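Local coordinates for protein cysteine hydrolase (Vibrio cholerae, PDB 6V98) that acts as a type VI secretion system effector, probably a cysteine hydrolase of the papain-like clan that is delivered into rival cells to damage them, at residues A[15-20]-A[62-67]; A[46-51]-A[98-103]; A[169-172]-A[178-181]; A[188-193]-A[197-202]. One frame throughout, in Å; residues are numbered along the deposited sequence.

The four contacts belong to one chain, three of them touching its seven-stranded antiparallel sheet. Contact 1 lies at the loop end of strand 57-63, and contact 2 packs helix 93-107 on the neighbouring strand 44-50; their segments alternate along the sequence, with centres about 20 Å apart. Contacts 3 and 4 follow in series: helix 176-184 of contact 3 runs on into strand 188-193, which opens the edge hairpin of contact 4. Contacts 2 and 4 touch, with Leu-100 against Leu-199 and Tyr-192, so one helix covers both central and edge strands. Gln-184 contributes to both calcium sites, so the two ions lie where the helix of contact 3 passes into the hairpin of contact 4.

Contact 1 of 4, residues A[15-20]-A[62-67]; sequences YLISVA and YGRYKN
Arg-64 makes a surface contact between two loops, reaching from the turn that follows strand 57-63 to the 15-20 segment, which lies in the long connection between strands 5-12 and 44-50. Its guanidinium group grips two consecutive backbone carbonyls. Arg-64 NH2 donates to Val-19 O at 2.9 Å, arriving almost head-on to the carbonyl, with the oxygen tilted a little from the guanidinium plane. Arg-64 NH1 donates to Ala-20 O at 3.2 Å; here the oxygen lies in the guanidinium plane, but the nitrogen sits above the plane of the carbonyl. Arg-64 is the centre of an inverse gamma turn, closed by a weak bond from Tyr-65 N to Gly-63 O, and its CB points toward the other segment. A bend at chi3 (-70°) turns the end of the chain onto the two carbonyls. The methyl CG2 of Ile-17 meets the guanidinium edge in plane, 3.2 Å from Arg-64 NH2, the two side chains crossing at about a right angle. A second link runs through water 1, hydrogen-bonded to Tyr-15 OH at 3.2 Å and to Tyr-65 OH at 2.8 Å; the water lies at the edge of the Tyr-65 ring. The Tyr-15 ring also meets that of His-44.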
loop_
_atom_site.group_PDB
_atom_site.type_symbol
_atom_site.label_atom_id
_atom_site.label_comp_id
_atom_site.label_asym_id
_atom_site.label_seq_id
_atom_site.Cartn_x
_atom_site.Cartn_y
_atom_site.Cartn_z
ATOM N N TYR A 15 -6.401 -12.656 0.433
ATOM C CA TYR A 15 -6.411 -12.541 -1.021
ATOM C C TYR A 15 -5.880 -13.820 -1.652
ATOM O O TYR A 15 -4.883 -14.382 -1.196
ATOM C CB TYR A 15 -5.536 -11.348 -1.396
ATOM C CG TYR A 15 -5.500 -10.899 -2.831
ATOM C CD1 TYR A 15 -6.206 -9.773 -3.229
ATOM C CD2 TYR A 15 -4.705 -11.546 -3.764
ATOM C CE1 TYR A 15 -6.147 -9.317 -4.523
ATOM C CE2 TYR A 15 -4.642 -11.101 -5.072
ATOM C CZ TYR A 15 -5.362 -9.986 -5.443
ATOM O OH TYR A 15 -5.309 -9.541 -6.740
ATOM N N LEU A 16 -6.539 -14.281 -2.715
ATOM C CA LEU A 16 -6.207 -15.559 -3.329
ATOM C C LEU A 16 -5.519 -15.319 -4.662
ATOM O O LEU A 16 -6.067 -14.634 -5.530
ATOM C CB LEU A 16 -7.455 -16.419 -3.524
ATOM C CG LEU A 16 -8.031 -16.993 -2.226
ATOM C CD1 LEU A 16 -9.411 -17.569 -2.442
ATOM C CD2 LEU A 16 -7.093 -18.039 -1.652
ATOM N N ILE A 17 -4.332 -15.895 -4.826
ATOM C CA ILE A 17 -3.561 -15.712 -6.052
ATOM C C ILE A 17 -3.824 -16.839 -7.056
ATOM O O ILE A 17 -3.835 -16.608 -8.269
ATOM C CB ILE A 17 -2.065 -15.573 -5.680
ATOM C CG1 ILE A 17 -1.860 -14.286 -4.862
ATOM C CG2 ILE A 17 -1.185 -15.545 -6.914
ATOM C CD1 ILE A 17 -0.569 -14.231 -4.063
ATOM N N SER A 18 -4.055 -18.058 -6.567
ATOM C CA SER A 18 -4.544 -19.198 -7.345
ATOM C C SER A 18 -3.533 -19.806 -8.329
ATOM O O SER A 18 -3.421 -21.032 -8.404
ATOM C CB SER A 18 -5.839 -18.824 -8.088
ATOM O OG SER A 18 -6.893 -18.510 -7.181
ATOM N N VAL A 19 -2.811 -19.014 -9.111
ATOM C CA VAL A 19 -1.913 -19.581 -10.115
ATOM C C VAL A 19 -0.496 -19.051 -9.911
ATOM O O VAL A 19 -0.289 -17.846 -9.740
ATOM C CB VAL A 19 -2.408 -19.300 -11.548
ATOM C CG1 VAL A 19 -1.444 -19.896 -12.553
ATOM C CG2 VAL A 19 -3.803 -19.881 -11.748
ATOM N N ALA A 20 0.484 -19.963 -9.957
ATOM C CA ALA A 20 1.878 -19.645 -9.664
ATOM C C ALA A 20 2.539 -18.902 -10.821
ATOM O O ALA A 20 1.900 -18.486 -11.792
ATOM C CB ALA A 20 2.666 -20.910 -9.333
ATOM N N TYR A 62 1.364 -2.748 -6.949
ATOM C CA TYR A 62 2.124 -3.434 -7.986
ATOM C C TYR A 62 1.691 -4.888 -8.019
ATOM O O TYR A 62 1.565 -5.525 -6.972
ATOM C CB TYR A 62 3.612 -3.334 -7.696
ATOM C CG TYR A 62 4.479 -4.164 -8.613
ATOM C CD1 TYR A 62 4.713 -3.767 -9.923
ATOM C CD2 TYR A 62 5.070 -5.342 -8.164
ATOM C CE1 TYR A 62 5.533 -4.526 -10.765
ATOM C CE2 TYR A 62 5.874 -6.106 -9.001
ATOM C CZ TYR A 62 6.093 -5.687 -10.296
ATOM O OH TYR A 62 6.889 -6.422 -11.125
ATOM N N GLY A 63 1.458 -5.421 -9.208
ATOM C CA GLY A 63 0.951 -6.775 -9.265
ATOM C C GLY A 63 0.797 -7.223 -10.696
ATOM O O GLY A 63 1.243 -6.553 -11.628
ATOM N N ARG A 64 0.141 -8.368 -10.864
ATOM C CA ARG A 64 -0.007 -8.936 -12.200
ATOM C C ARG A 64 -1.242 -8.329 -12.867
ATOM O O ARG A 64 -2.295 -8.947 -13.025
ATOM C CB ARG A 64 -0.037 -10.456 -12.126
ATOM C CG ARG A 64 1.381 -11.017 -11.981
ATOM C CD ARG A 64 1.440 -12.521 -12.131
ATOM N NE ARG A 64 0.823 -13.196 -10.996
ATOM C CZ ARG A 64 0.923 -14.501 -10.763
ATOM N NH1 ARG A 64 1.617 -15.274 -11.591
ATOM N NH2 ARG A 64 0.328 -15.033 -9.705
ATOM N N TYR A 65 -1.085 -7.062 -13.240
ATOM C CA TYR A 65 -2.107 -6.300 -13.939
ATOM C C TYR A 65 -1.784 -6.228 -15.420
ATOM O O TYR A 65 -0.616 -6.202 -15.821
ATOM C CB TYR A 65 -2.223 -4.890 -13.355
ATOM C CG TYR A 65 -2.489 -4.919 -11.876
ATOM C CD1 TYR A 65 -3.743 -5.261 -11.388
ATOM C CD2 TYR A 65 -1.486 -4.611 -10.960
ATOM C CE1 TYR A 65 -3.994 -5.298 -10.036
ATOM C CE2 TYR A 65 -1.730 -4.655 -9.598
ATOM C CZ TYR A 65 -2.982 -4.996 -9.142
ATOM O OH TYR A 65 -3.251 -5.040 -7.784
ATOM N N LYS A 66 -2.840 -6.196 -16.230
ATOM C CA LYS A 66 -2.695 -6.219 -17.679
ATOM C C LYS A 66 -1.981 -4.974 -18.179
ATOM O O LYS A 66 -2.172 -3.878 -17.652
ATOM C CB LYS A 66 -4.079 -6.313 -18.324
ATOM C CG LYS A 66 -4.559 -7.712 -18.592
ATOM C CD LYS A 66 -5.238 -7.759 -19.952
ATOM C CE LYS A 66 -6.566 -8.474 -19.900
ATOM N NZ LYS A 66 -7.281 -8.360 -21.204
ATOM N N ASN A 67 -1.166 -5.138 -19.221
ATOM C CA ASN A 67 -0.521 -4.005 -19.886
ATOM C C ASN A 67 -0.279 -4.385 -21.333
ATOM O O ASN A 67 0.669 -5.122 -21.643
ATOM C CB ASN A 67 0.787 -3.588 -19.219
ATOM C CG ASN A 67 1.419 -2.357 -19.880
ATOM O OD1 ASN A 67 0.962 -1.888 -20.931
ATOM N ND2 ASN A 67 2.480 -1.837 -19.268
HETATM O O HOH W 1 -5.607 -6.356 -6.935
#

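Contact 2 of 4, residues A[46-51]-A[98-103]; sequences GVILIN and KVLKEV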
loop_
_atom_site.group_PDB
_atom_site.type_symbol
_atom_site.label_atom_id
_atom_site.label_comp_id
_atom_site.label_asym_id
_atom_site.label_seq_id
_atom_site.Cartn_x
_atom_site.Cartn_y
_atom_site.Cartn_z
ATOM N N GLY A 46 -0.804 -3.218 -1.053
ATOM C CA GLY A 46 -0.826 -1.923 -1.718
ATOM C C GLY A 46 -0.423 -0.840 -0.735
ATOM O O GLY A 46 0.002 -1.173 0.368
ATOM N N VAL A 47 -0.528 0.441 -1.092
ATOM C CA VAL A 47 -0.139 1.493 -0.154
ATOM C C VAL A 47 -1.050 2.701 -0.331
ATOM O O VAL A 47 -1.315 3.140 -1.452
ATOM C CB VAL A 47 1.353 1.879 -0.301
ATOM C CG1 VAL A 47 1.678 2.385 -1.710
ATOM C CG2 VAL A 47 1.767 2.882 0.786
ATOM N N ILE A 48 -1.536 3.224 0.787
ATOM C CA ILE A 48 -2.269 4.478 0.820
ATOM C C ILE A 48 -1.306 5.587 1.194
ATOM O O ILE A 48 -0.520 5.444 2.137
ATOM C CB ILE A 48 -3.423 4.416 1.835
ATOM C CG1 ILE A 48 -4.388 3.297 1.450
ATOM C CG2 ILE A 48 -4.129 5.765 1.887
ATOM C CD1 ILE A 48 -5.498 3.043 2.498
ATOM N N LEU A 49 -1.389 6.708 0.484
ATOM C CA LEU A 49 -0.547 7.870 0.740
ATOM C C LEU A 49 -1.441 9.071 1.014
ATOM O O LEU A 49 -2.308 9.392 0.199
ATOM C CB LEU A 49 0.367 8.152 -0.459
ATOM C CG LEU A 49 1.105 9.491 -0.414
ATOM C CD1 LEU A 49 2.195 9.443 0.630
ATOM C CD2 LEU A 49 1.692 9.826 -1.775
ATOM N N ILE A 50 -1.236 9.739 2.147
ATOM C CA ILE A 50 -2.095 10.853 2.545
ATOM C C ILE A 50 -1.259 12.089 2.850
ATOM O O ILE A 50 -0.293 12.019 3.620
ATOM C CB ILE A 50 -2.960 10.502 3.764
ATOM C CG1 ILE A 50 -3.836 9.296 3.446
ATOM C CG2 ILE A 50 -3.820 11.715 4.146
ATOM C CD1 ILE A 50 -4.472 8.678 4.669
ATOM N N ASN A 51 -1.644 13.218 2.251
ATOM C CA ASN A 51 -1.102 14.526 2.607
ATOM C C ASN A 51 -1.609 14.940 3.985
ATOM O O ASN A 51 -2.818 15.115 4.179
ATOM C CB ASN A 51 -1.513 15.567 1.568
ATOM C CG ASN A 51 -0.792 16.893 1.758
ATOM O OD1 ASN A 51 -0.871 17.503 2.821
ATOM N ND2 ASN A 51 -0.061 17.327 0.736
ATOM N N LYS A 98 -14.131 4.927 4.708
ATOM C CA LYS A 98 -14.625 5.022 3.339
ATOM C C LYS A 98 -13.547 4.615 2.344
ATOM O O LYS A 98 -13.823 3.908 1.368
ATOM C CB LYS A 98 -15.110 6.442 3.057
ATOM C CG LYS A 98 -15.690 6.633 1.677
ATOM C CD LYS A 98 -16.245 8.026 1.520
ATOM C CE LYS A 98 -16.758 8.236 0.118
ATOM N NZ LYS A 98 -17.202 9.641 -0.067
ATOM N N VAL A 99 -12.302 5.033 2.599
ATOM C CA VAL A 99 -11.183 4.669 1.736
ATOM C C VAL A 99 -10.872 3.186 1.854
ATOM O O VAL A 99 -10.556 2.528 0.859
ATOM C CB VAL A 99 -9.948 5.521 2.085
ATOM C CG1 VAL A 99 -8.691 4.990 1.364
ATOM C CG2 VAL A 99 -10.201 6.976 1.728
ATOM N N LEU A 100 -10.912 2.645 3.075
ATOM C CA LEU A 100 -10.560 1.241 3.249
ATOM C C LEU A 100 -11.563 0.351 2.530
ATOM O O LEU A 100 -11.184 -0.610 1.853
ATOM C CB LEU A 100 -10.478 0.899 4.734
ATOM C CG LEU A 100 -9.297 1.557 5.477
ATOM C CD1 LEU A 100 -9.332 1.230 6.968
ATOM C CD2 LEU A 100 -7.943 1.146 4.851
ATOM N N LYS A 101 -12.852 0.670 2.653
ATOM C CA LYS A 101 -13.860 -0.074 1.909
ATOM C C LYS A 101 -13.615 0.008 0.402
ATOM O O LYS A 101 -13.750 -0.994 -0.313
ATOM C CB LYS A 101 -15.247 0.456 2.249
ATOM C CG LYS A 101 -16.352 -0.479 1.845
ATOM C CD LYS A 101 -17.688 -0.002 2.380
ATOM C CE LYS A 101 -18.557 -1.195 2.733
ATOM N NZ LYS A 101 -19.171 -1.794 1.525
ATOM N N GLU A 102 -13.292 1.200 -0.104
ATOM C CA GLU A 102 -13.005 1.348 -1.529
ATOM C C GLU A 102 -11.858 0.439 -1.944
ATOM O O GLU A 102 -11.952 -0.294 -2.936
ATOM C CB GLU A 102 -12.679 2.810 -1.853
ATOM C CG GLU A 102 -13.897 3.754 -1.781
ATOM C CD GLU A 102 -13.507 5.222 -1.899
ATOM O OE1 GLU A 102 -12.331 5.533 -1.653
ATOM O OE2 GLU A 102 -14.368 6.064 -2.230
ATOM N N VAL A 103 -10.767 0.467 -1.174
ATOM C CA VAL A 103 -9.565 -0.278 -1.538
ATOM C C VAL A 103 -9.821 -1.776 -1.463
ATOM O O VAL A 103 -9.387 -2.545 -2.337
ATOM C CB VAL A 103 -8.405 0.171 -0.628
ATOM C CG1 VAL A 103 -7.249 -0.790 -0.704
ATOM C CG2 VAL A 103 -7.969 1.584 -1.018
#
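Ile-48, on strand 44-50, presses its terminal methyl against the inner side of helix 93-107, where Val-99 and Leu-100 receive it. CD1 of Ile-48 touches Val-99 CG1 and Leu-100 CD2, each at 3.9 Å, and so rests against two successive helix residues at once. The approaches differ: Ile-48 and Val-99 reach toward each other tip to tip, whereas Leu-100 comes across at about a right angle. With CG1 beside the backbone N (chi1 -60°) and the chain then extended (chi2 173°), Ile-48 carries CD1 out from the strand. Val-99 points its CB toward the strand; that of Leu-100 points to one side, and its CD2 branch closes the distance.

The packing is tight at this one methyl and looser beyond it. Val-103, one turn on from Val-99, also faces the strand but comes no nearer than 4.5 Å, and it rests on Phe-12 and Tyr-59 of neighbouring strands. The flank and outer side of the helix are polar: Lys-98 is exposed, Lys-101 and Glu-102 are partly so, and Glu-102 is hydrogen-bonded to Ser-82. The helix is thus amphipathic, laid over one face of the central sheet. All three touching residues are buried and no hydrogen bond crosses between the segments, so the join depends on dispersion forces and the exclusion of water rather than on directional bonds.

Contact 3 of 4, residues A[169-172]-A[178-181]; sequences WKPP and AYIE. With CA (calcium ion), chain B.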
loop_
_atom_site.group_PDB
_atom_site.type_symbol
_atom_site.label_atom_id
_atom_site.label_comp_id
_atom_site.label_asym_id
_atom_site.label_seq_id
_atom_site.Cartn_x
_atom_site.Cartn_y
_atom_site.Cartn_z
ATOM N N TRP A 169 13.002 -5.533 8.117
ATOM C CA TRP A 169 13.954 -6.205 7.243
ATOM C C TRP A 169 13.243 -7.055 6.194
ATOM O O TRP A 169 12.278 -7.760 6.495
ATOM C CB TRP A 169 14.886 -7.078 8.076
ATOM C CG TRP A 169 15.766 -7.951 7.251
ATOM C CD1 TRP A 169 16.836 -7.560 6.501
ATOM C CD2 TRP A 169 15.651 -9.367 7.084
ATOM N NE1 TRP A 169 17.407 -8.650 5.882
ATOM C CE2 TRP A 169 16.702 -9.773 6.227
ATOM C CE3 TRP A 169 14.771 -10.334 7.581
ATOM C CZ2 TRP A 169 16.890 -11.095 5.861
ATOM C CZ3 TRP A 169 14.965 -11.652 7.223
ATOM C CH2 TRP A 169 16.019 -12.021 6.368
ATOM N N LYS A 170 13.742 -6.983 4.956
ATOM C CA LYS A 170 13.154 -7.692 3.823
ATOM C C LYS A 170 13.863 -9.023 3.615
ATOM O O LYS A 170 15.040 -9.028 3.211
ATOM C CB LYS A 170 13.257 -6.838 2.561
ATOM C CG LYS A 170 12.350 -7.291 1.429
ATOM C CD LYS A 170 12.909 -7.000 0.041
ATOM C CE LYS A 170 13.803 -5.768 -0.028
ATOM N NZ LYS A 170 14.006 -5.295 -1.446
ATOM N N PRO A 171 13.208 -10.158 3.838
ATOM C CA PRO A 171 13.871 -11.450 3.633
ATOM C C PRO A 171 14.029 -11.747 2.152
ATOM O O PRO A 171 13.448 -11.053 1.306
ATOM C CB PRO A 171 12.926 -12.454 4.315
ATOM C CG PRO A 171 11.618 -11.765 4.440
ATOM C CD PRO A 171 11.819 -10.292 4.326
ATOM N N PRO A 172 14.827 -12.756 1.796
ATOM C CA PRO A 172 14.953 -13.108 0.373
ATOM C C PRO A 172 13.650 -13.573 -0.249
ATOM O O PRO A 172 13.496 -13.474 -1.471
ATOM C CB PRO A 172 16.003 -14.233 0.382
ATOM C CG PRO A 172 16.784 -14.017 1.655
ATOM C CD PRO A 172 15.745 -13.544 2.639
ATOM N N ALA A 178 2.984 -12.674 5.915
ATOM C CA ALA A 178 3.987 -12.824 6.963
ATOM C C ALA A 178 4.696 -11.507 7.227
ATOM O O ALA A 178 4.925 -11.134 8.387
ATOM C CB ALA A 178 4.991 -13.915 6.578
ATOM N N TYR A 179 5.048 -10.785 6.161
ATOM C CA TYR A 179 5.837 -9.569 6.329
ATOM C C TYR A 179 5.067 -8.505 7.099
ATOM O O TYR A 179 5.639 -7.816 7.959
ATOM C CB TYR A 179 6.286 -9.021 4.967
ATOM C CG TYR A 179 7.076 -7.742 5.121
ATOM C CD1 TYR A 179 8.443 -7.780 5.396
ATOM C CD2 TYR A 179 6.460 -6.502 5.015
ATOM C CE1 TYR A 179 9.181 -6.612 5.574
ATOM C CE2 TYR A 179 7.196 -5.312 5.195
ATOM C CZ TYR A 179 8.556 -5.389 5.469
ATOM O OH TYR A 179 9.301 -4.246 5.649
ATOM N N ILE A 180 3.781 -8.320 6.782
ATOM C CA ILE A 180 3.047 -7.239 7.431
ATOM C C ILE A 180 2.974 -7.479 8.926
ATOM O O ILE A 180 3.055 -6.533 9.714
ATOM C CB ILE A 180 1.643 -7.052 6.810
ATOM C CG1 ILE A 180 1.051 -5.698 7.228
ATOM C CG2 ILE A 180 0.701 -8.207 7.148
ATOM C CD1 ILE A 180 1.784 -4.509 6.662
ATOM N N GLU A 181 2.879 -8.742 9.346
ATOM C CA GLU A 181 2.839 -9.030 10.772
ATOM C C GLU A 181 4.174 -8.708 11.431
ATOM O O GLU A 181 4.208 -8.172 12.542
ATOM C CB GLU A 181 2.447 -10.486 10.999
ATOM C CG GLU A 181 0.993 -10.788 10.647
ATOM C CD GLU A 181 -0.001 -10.020 11.512
ATOM O OE1 GLU A 181 0.226 -9.907 12.734
ATOM O OE2 GLU A 181 -1.009 -9.527 10.956
HETATM CA CA CA B . -1.875 -8.378 12.875
HETATM O O HOH W 2 -0.922 -8.548 15.365
HETATM O O HOH W 3 -4.016 -9.514 13.517
HETATM O O HOH W 4 -3.272 -7.420 11.244
HETATM O O HOH W 5 -2.884 -6.322 14.010
#
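Tyr-179 supplies most of the surface buried here, its ring fitting against the backbone of the 169-172 loop, with Trp-169 and Pro-171 giving most of the rest. Standing on helix 176-184, it has CG opposite the backbone N (chi1 179°), which sends the ring out from the helix toward the loop. The ring meets Trp-169 edge-on: the carbonyl oxygen of Trp-169 lies in the ring plane, 3.4 Å from Tyr-179 CE1, close enough for the weakly positive C-H edge to face the partly negative oxygen. CB of Trp-169 points away from the helix, and the atom that meets Tyr-179 is its main-chain oxygen, while Pro-171 N lies over one face of the indole, offset toward its rim. Pro-171 brings its ring carbon CD to within 4.3 Å of Tyr-179 CD1, an apolar touch at an oblique angle to the aromatic ring. No hydrogen bond joins the two segments, but Tyr-179 OH is hydrogen-bonded to Ala-168 O, in the same loop and one residue before Trp-169.

Further along the same helix, Glu-181 is bent at chi2 (-63°) and grips a calcium ion with both carboxylate oxygens, OE1 at 2.6 Å and OE2 at 2.4 Å. Four waters and Gln-184 complete the contacts of this ion. The loop leads from helix 154-162 back to helix 176-184. Tyr-179 also packs on Ile-157 of the former helix, to which Lys-170 is tied by a salt bridge with Asp-158, while on the latter Ile-180 and Glu-181 touch Ser-114 of strand 113-120.

Contact 4 of 4, residues A[188-193]-A[197-202]; sequences IDLDYD and NKLTVS. With CA (calcium ion), chain C.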
loop_
_atom_site.group_PDB
_atom_site.type_symbol
_atom_site.label_atom_id
_atom_site.label_comp_id
_atom_site.label_asym_id
_atom_site.label_seq_id
_atom_site.Cartn_x
_atom_site.Cartn_y
_atom_site.Cartn_z
ATOM N N ILE A 188 2.529 1.238 14.442
ATOM C CA ILE A 188 1.095 1.285 14.725
ATOM C C ILE A 188 0.368 0.315 13.804
ATOM O O ILE A 188 0.603 0.308 12.593
ATOM C CB ILE A 188 0.585 2.721 14.534
ATOM C CG1 ILE A 188 1.220 3.661 15.570
ATOM C CG2 ILE A 188 -0.937 2.786 14.570
ATOM C CD1 ILE A 188 0.711 3.433 16.983
ATOM N N ASP A 189 -0.538 -0.492 14.372
ATOM C CA ASP A 189 -1.309 -1.484 13.623
ATOM C C ASP A 189 -2.607 -0.897 13.095
ATOM O O ASP A 189 -3.282 -0.131 13.783
ATOM C CB ASP A 189 -1.685 -2.677 14.503
ATOM C CG ASP A 189 -0.539 -3.610 14.758
ATOM O OD1 ASP A 189 0.613 -3.139 14.823
ATOM O OD2 ASP A 189 -0.811 -4.824 14.913
ATOM N N LEU A 190 -3.002 -1.333 11.907
ATOM C CA LEU A 190 -4.318 -1.032 11.357
ATOM C C LEU A 190 -4.985 -2.350 11.005
ATOM O O LEU A 190 -4.377 -3.190 10.335
ATOM C CB LEU A 190 -4.214 -0.132 10.115
ATOM C CG LEU A 190 -5.499 0.207 9.370
ATOM C CD1 LEU A 190 -6.481 0.845 10.321
ATOM C CD2 LEU A 190 -5.225 1.122 8.194
ATOM N N ASP A 191 -6.207 -2.545 11.491
ATOM C CA ASP A 191 -7.012 -3.707 11.137
ATOM C C ASP A 191 -8.362 -3.229 10.628
ATOM O O ASP A 191 -8.980 -2.345 11.231
ATOM C CB ASP A 191 -7.190 -4.644 12.337
ATOM C CG ASP A 191 -5.938 -5.455 12.627
ATOM O OD1 ASP A 191 -5.740 -6.497 11.966
ATOM O OD2 ASP A 191 -5.148 -5.036 13.502
ATOM N N TYR A 192 -8.817 -3.804 9.517
ATOM C CA TYR A 192 -10.090 -3.416 8.935
ATOM C C TYR A 192 -10.795 -4.668 8.447
ATOM O O TYR A 192 -10.178 -5.504 7.783
ATOM C CB TYR A 192 -9.909 -2.424 7.775
ATOM C CG TYR A 192 -11.156 -2.249 6.942
ATOM C CD1 TYR A 192 -12.194 -1.434 7.372
ATOM C CD2 TYR A 192 -11.302 -2.898 5.717
ATOM C CE1 TYR A 192 -13.344 -1.265 6.607
ATOM C CE2 TYR A 192 -12.455 -2.737 4.947
ATOM C CZ TYR A 192 -13.468 -1.923 5.400
ATOM O OH TYR A 192 -14.608 -1.754 4.644
ATOM N N ASP A 193 -12.072 -4.803 8.779
ATOM C CA ASP A 193 -12.883 -5.901 8.267
ATOM C C ASP A 193 -13.910 -5.355 7.290
ATOM O O ASP A 193 -14.672 -4.440 7.628
ATOM C CB ASP A 193 -13.582 -6.661 9.395
ATOM C CG ASP A 193 -14.415 -7.815 8.873
ATOM O OD1 ASP A 193 -13.820 -8.808 8.400
ATOM O OD2 ASP A 193 -15.659 -7.716 8.916
ATOM N N ASN A 197 -17.328 -3.748 8.150
ATOM C CA ASN A 197 -16.929 -2.358 7.904
ATOM C C ASN A 197 -16.487 -1.687 9.196
ATOM O O ASN A 197 -16.927 -0.589 9.543
ATOM C CB ASN A 197 -18.035 -1.562 7.209
ATOM C CG ASN A 197 -17.515 -0.284 6.539
ATOM O OD1 ASN A 197 -16.411 -0.251 5.978
ATOM N ND2 ASN A 197 -18.314 0.772 6.596
ATOM N N LYS A 198 -15.599 -2.367 9.912
ATOM C CA LYS A 198 -15.068 -1.868 11.170
ATOM C C LYS A 198 -13.557 -1.733 11.073
ATOM O O LYS A 198 -12.877 -2.614 10.542
ATOM C CB LYS A 198 -15.411 -2.789 12.338
ATOM C CG LYS A 198 -15.228 -2.133 13.710
ATOM C CD LYS A 198 -14.395 -2.988 14.662
ATOM C CE LYS A 198 -14.297 -2.360 16.054
ATOM N NZ LYS A 198 -13.412 -1.165 16.114
ATOM N N LEU A 199 -13.050 -0.645 11.633
ATOM C CA LEU A 199 -11.635 -0.326 11.665
ATOM C C LEU A 199 -11.170 -0.338 13.113
ATOM O O LEU A 199 -11.875 0.140 14.008
ATOM C CB LEU A 199 -11.425 1.051 11.036
ATOM C CG LEU A 199 -10.173 1.889 10.881
ATOM C CD1 LEU A 199 -10.559 3.029 9.958
ATOM C CD2 LEU A 199 -9.715 2.435 12.209
ATOM N N THR A 200 -9.983 -0.882 13.344
ATOM C CA THR A 200 -9.355 -0.867 14.653
ATOM C C THR A 200 -7.911 -0.440 14.459
ATOM O O THR A 200 -7.191 -1.043 13.659
ATOM C CB THR A 200 -9.424 -2.244 15.321
ATOM O OG1 THR A 200 -10.787 -2.683 15.381
ATOM C CG2 THR A 200 -8.877 -2.178 16.727
ATOM N N VAL A 201 -7.497 0.607 15.157
ATOM C CA VAL A 201 -6.098 1.013 15.166
ATOM C C VAL A 201 -5.551 0.686 16.545
ATOM O O VAL A 201 -6.238 0.885 17.556
ATOM C CB VAL A 201 -5.922 2.508 14.822
ATOM C CG1 VAL A 201 -4.513 2.969 15.136
ATOM C CG2 VAL A 201 -6.231 2.767 13.352
ATOM N N SER A 202 -4.352 0.119 16.594
ATOM C CA SER A 202 -3.839 -0.310 17.884
ATOM C C SER A 202 -2.326 -0.186 17.890
ATOM O O SER A 202 -1.699 0.177 16.889
ATOM C CB SER A 202 -4.291 -1.735 18.211
ATOM O OG SER A 202 -3.795 -2.664 17.265
HETATM CA CA CA C . 2.238 -2.696 16.456
HETATM O O HOH W 6 -5.492 -3.126 15.095
HETATM O O HOH W 7 4.071 -2.352 17.871
HETATM O O HOH W 8 2.162 -4.892 17.519
#
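Tyr-192 holds CG opposite its backbone N (chi1 166°), and Asn-197 does likewise (chi1 -161°), which brings the phenol and the amide together across the end of the hairpin. Tyr-192 OH donates to Asn-197 OD1 at 2.7 Å; the oxygen lies at the ring edge in its plane, and the ring and amide planes stand 90° apart. Along the strands, paired backbone bonds link Asp-189 with Ser-202, Asp-191 with Thr-200 and Asp-193 with Lys-198. The Asp-191 pair is the more even, both bonds measuring 2.8 Å, whereas Lys-198 N to Asp-193 O stretches to 3.2 Å.

On the face carrying Leu-190, Tyr-192, Leu-199 and Val-201, CD1 of Leu-190 lies 3.6 Å from Val-201 CG2 and also touches Leu-199 CG. Helix 93-107 covers part of this face, with Leu-97 against both Tyr-192 and Leu-199. The other face is polar. There water 6 donates to Asp-191 OD2 at 2.5 Å and to Thr-200 O, and accepts from Ser-202 OG, bridging the strands. Lys-198 folds back along its own strand, NZ donating to Leu-199 O and Thr-200 OG1. Asp-189 OD1 binds a calcium ion at 2.4 Å, with two waters and the backbone oxygens of Gln-184, Glu-187 and Glu-203 completing the site at the open end.

At the turn, Asn-197 and Lys-198 both face Asp-193, forming a G1 beta bulge that closes an antiparallel beta hairpin at the edge of the sheet.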